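Geranyltranstransferase (Staphylococcus aureus, PDB 1RTR) catalyses, as a farnesyl pyrophosphate synthase, the condensation of isopentenyl and allylic diphosphates that builds the C15 isoprenoid precursor farnesyl diphosphate. Local coordinates at residues A[260-265]-A[284-289]. Numbering follows the deposited sequence.
Sequences YHRDAA and IVDLFY
Arg-262 lays its aliphatic stem over one face of the Tyr-289 ring, CG standing 3.6 Å from the ring centroid in a CH-pi contact displaced toward the rim. CG leaves anti to the backbone N (chi1 -177°), and bends at chi2 and chi3 carry the chain on across the ring face. The guanidinium stays above the same ring, its plane tilted 21° from it, in a cation-pi contact with Arg-262 CZ 4.8 Å from the Tyr-289 centroid. The side chain is thus apolar along its stem and ionic at the guanidinium edge. In that plane Arg-262 NE donates a hydrogen bond to Asp-263 OD2 (3.1 Å), part of a salt bridge, and Arg-262 NH2 forms a salt bridge with Asp-286 OD2 at the same distance; two carboxylates, one from each helix, so limit its rotation and probably offset its charge. A hydrogen bond between Tyr-289 OH and Thr-259 OG1, on the same helix as Arg-262, fixes the ring's far end. One turn along, Ala-265 CB meets Val-285 CG2 at 4.1 Å. The axes of 260-265 and 284-289 run almost exactly antiparallel, 10.4 Å apart at closest approach, on neighbouring helices 245-270 and 279-289 of the predominantly helical prenyl synthase fold; helix 197-227 touches His-261 and Val-285, and helix 45-56 meets Ile-284.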
loop_
_atom_site.group_PDB
_atom_site.type_symbol
_atom_site.label_atom_id
_atom_site.label_comp_id
_atom_site.label_asym_id
_atom_site.label_seq_id
_atom_site.Cartn_x
_atom_site.Cartn_y
_atom_site.Cartn_z
ATOM N N TYR A 260 -2.681 -34.908 -0.056
ATOM C CA TYR A 260 -3.885 -34.539 0.683
ATOM C C TYR A 260 -4.481 -33.187 0.204
ATOM O O TYR A 260 -5.695 -33.049 0.041
ATOM C CB TYR A 260 -3.605 -34.511 2.187
ATOM C CG TYR A 260 -4.579 -33.639 2.934
ATOM C CD1 TYR A 260 -5.883 -34.072 3.175
ATOM C CD2 TYR A 260 -4.215 -32.357 3.352
ATOM C CE1 TYR A 260 -6.792 -33.256 3.840
ATOM C CE2 TYR A 260 -5.116 -31.537 4.013
ATOM C CZ TYR A 260 -6.400 -31.992 4.252
ATOM O OH TYR A 260 -7.294 -31.188 4.909
ATOM N N HIS A 261 -3.622 -32.196 -0.007
ATOM C CA HIS A 261 -4.062 -30.903 -0.514
ATOM C C HIS A 261 -4.533 -30.981 -1.975
ATOM O O HIS A 261 -5.582 -30.416 -2.330
ATOM C CB HIS A 261 -2.954 -29.865 -0.336
ATOM C CG HIS A 261 -2.786 -29.426 1.080
ATOM N ND1 HIS A 261 -3.833 -28.929 1.827
ATOM C CD2 HIS A 261 -1.713 -29.454 1.902
ATOM C CE1 HIS A 261 -3.404 -28.651 3.045
ATOM N NE2 HIS A 261 -2.121 -28.963 3.117
ATOM N N ARG A 262 -3.754 -31.694 -2.795
ATOM C CA ARG A 262 -4.130 -32.045 -4.167
ATOM C C ARG A 262 -5.536 -32.621 -4.171
ATOM O O ARG A 262 -6.392 -32.158 -4.910
ATOM C CB ARG A 262 -3.124 -33.058 -4.742
ATOM C CG ARG A 262 -3.314 -33.499 -6.207
ATOM C CD ARG A 262 -4.666 -34.139 -6.513
ATOM N NE ARG A 262 -4.605 -35.552 -6.907
ATOM C CZ ARG A 262 -4.257 -35.990 -8.113
ATOM N NH1 ARG A 262 -4.267 -37.285 -8.364
ATOM N NH2 ARG A 262 -3.898 -35.137 -9.069
ATOM N N ASP A 263 -5.783 -33.601 -3.310
ATOM C CA ASP A 263 -7.062 -34.293 -3.291
ATOM C C ASP A 263 -8.190 -33.405 -2.826
ATOM O O ASP A 263 -9.297 -33.491 -3.341
ATOM C CB ASP A 263 -6.989 -35.556 -2.422
ATOM C CG ASP A 263 -6.213 -36.675 -3.084
ATOM O OD1 ASP A 263 -5.959 -37.700 -2.415
ATOM O OD2 ASP A 263 -5.806 -36.620 -4.269
ATOM N N ALA A 264 -7.914 -32.557 -1.842
ATOM C CA ALA A 264 -8.939 -31.660 -1.295
ATOM C C ALA A 264 -9.274 -30.537 -2.281
ATOM O O ALA A 264 -10.424 -30.114 -2.368
ATOM C CB ALA A 264 -8.507 -31.102 0.065
ATOM N N ALA A 265 -8.265 -30.085 -3.028
ATOM C CA ALA A 265 -8.453 -29.120 -4.111
ATOM C C ALA A 265 -9.363 -29.712 -5.180
ATOM O O ALA A 265 -10.455 -29.177 -5.427
ATOM C CB ALA A 265 -7.117 -28.713 -4.714
ATOM N N ILE A 284 -4.537 -26.197 -13.227
ATOM C CA ILE A 284 -3.576 -25.509 -12.360
ATOM C C ILE A 284 -3.187 -26.381 -11.163
ATOM O O ILE A 284 -2.013 -26.423 -10.787
ATOM C CB ILE A 284 -4.095 -24.104 -11.923
ATOM C CG1 ILE A 284 -3.753 -23.064 -12.984
ATOM C CG2 ILE A 284 -3.503 -23.653 -10.574
ATOM C CD1 ILE A 284 -4.903 -22.151 -13.292
ATOM N N VAL A 285 -4.167 -27.081 -10.590
ATOM C CA VAL A 285 -3.910 -28.072 -9.543
ATOM C C VAL A 285 -2.836 -29.059 -9.985
ATOM O O VAL A 285 -1.905 -29.345 -9.229
ATOM C CB VAL A 285 -5.169 -28.882 -9.163
ATOM C CG1 VAL A 285 -4.824 -29.956 -8.128
ATOM C CG2 VAL A 285 -6.260 -27.978 -8.639
ATOM N N ASP A 286 -2.960 -29.560 -11.214
ATOM C CA ASP A 286 -2.011 -30.547 -11.721
ATOM C C ASP A 286 -0.623 -29.975 -11.999
ATOM O O ASP A 286 0.375 -30.683 -11.888
ATOM C CB ASP A 286 -2.581 -31.323 -12.922
ATOM C CG ASP A 286 -3.489 -32.494 -12.493
ATOM O OD1 ASP A 286 -4.383 -32.860 -13.283
ATOM O OD2 ASP A 286 -3.395 -33.108 -11.394
ATOM N N LEU A 287 -0.559 -28.689 -12.330
ATOM C CA LEU A 287 0.727 -28.013 -12.518
ATOM C C LEU A 287 1.449 -27.826 -11.180
ATOM O O LEU A 287 2.665 -27.991 -11.093
ATOM C CB LEU A 287 0.554 -26.676 -13.254
ATOM C CG LEU A 287 1.421 -26.551 -14.518
ATOM C CD1 LEU A 287 0.588 -26.378 -15.803
ATOM C CD2 LEU A 287 2.456 -25.438 -14.377
ATOM N N PHE A 288 0.682 -27.496 -10.144
ATOM C CA PHE A 288 1.197 -27.389 -8.779
ATOM C C PHE A 288 1.613 -28.769 -8.258
ATOM O O PHE A 288 2.553 -28.883 -7.467
ATOM C CB PHE A 288 0.124 -26.803 -7.846
ATOM C CG PHE A 288 0.052 -25.293 -7.834
ATOM C CD1 PHE A 288 -0.238 -24.617 -6.648
ATOM C CD2 PHE A 288 0.249 -24.544 -8.999
ATOM C CE1 PHE A 288 -0.319 -23.220 -6.616
ATOM C CE2 PHE A 288 0.168 -23.153 -8.977
ATOM C CZ PHE A 288 -0.118 -22.489 -7.781
ATOM N N TYR A 289 0.901 -29.808 -8.699
ATOM C CA TYR A 289 1.173 -31.177 -8.262
ATOM C C TYR A 289 2.363 -31.827 -8.958
ATOM O O TYR A 289 3.180 -32.481 -8.303
ATOM C CB TYR A 289 -0.060 -32.058 -8.427
ATOM C CG TYR A 289 0.024 -33.347 -7.648
ATOM C CD1 TYR A 289 0.100 -33.340 -6.256
ATOM C CD2 TYR A 289 0.044 -34.575 -8.299
ATOM C CE1 TYR A 289 0.181 -34.526 -5.533
ATOM C CE2 TYR A 289 0.126 -35.767 -7.587
ATOM C CZ TYR A 289 0.193 -35.736 -6.207
ATOM O OH TYR A 289 0.268 -36.909 -5.498
#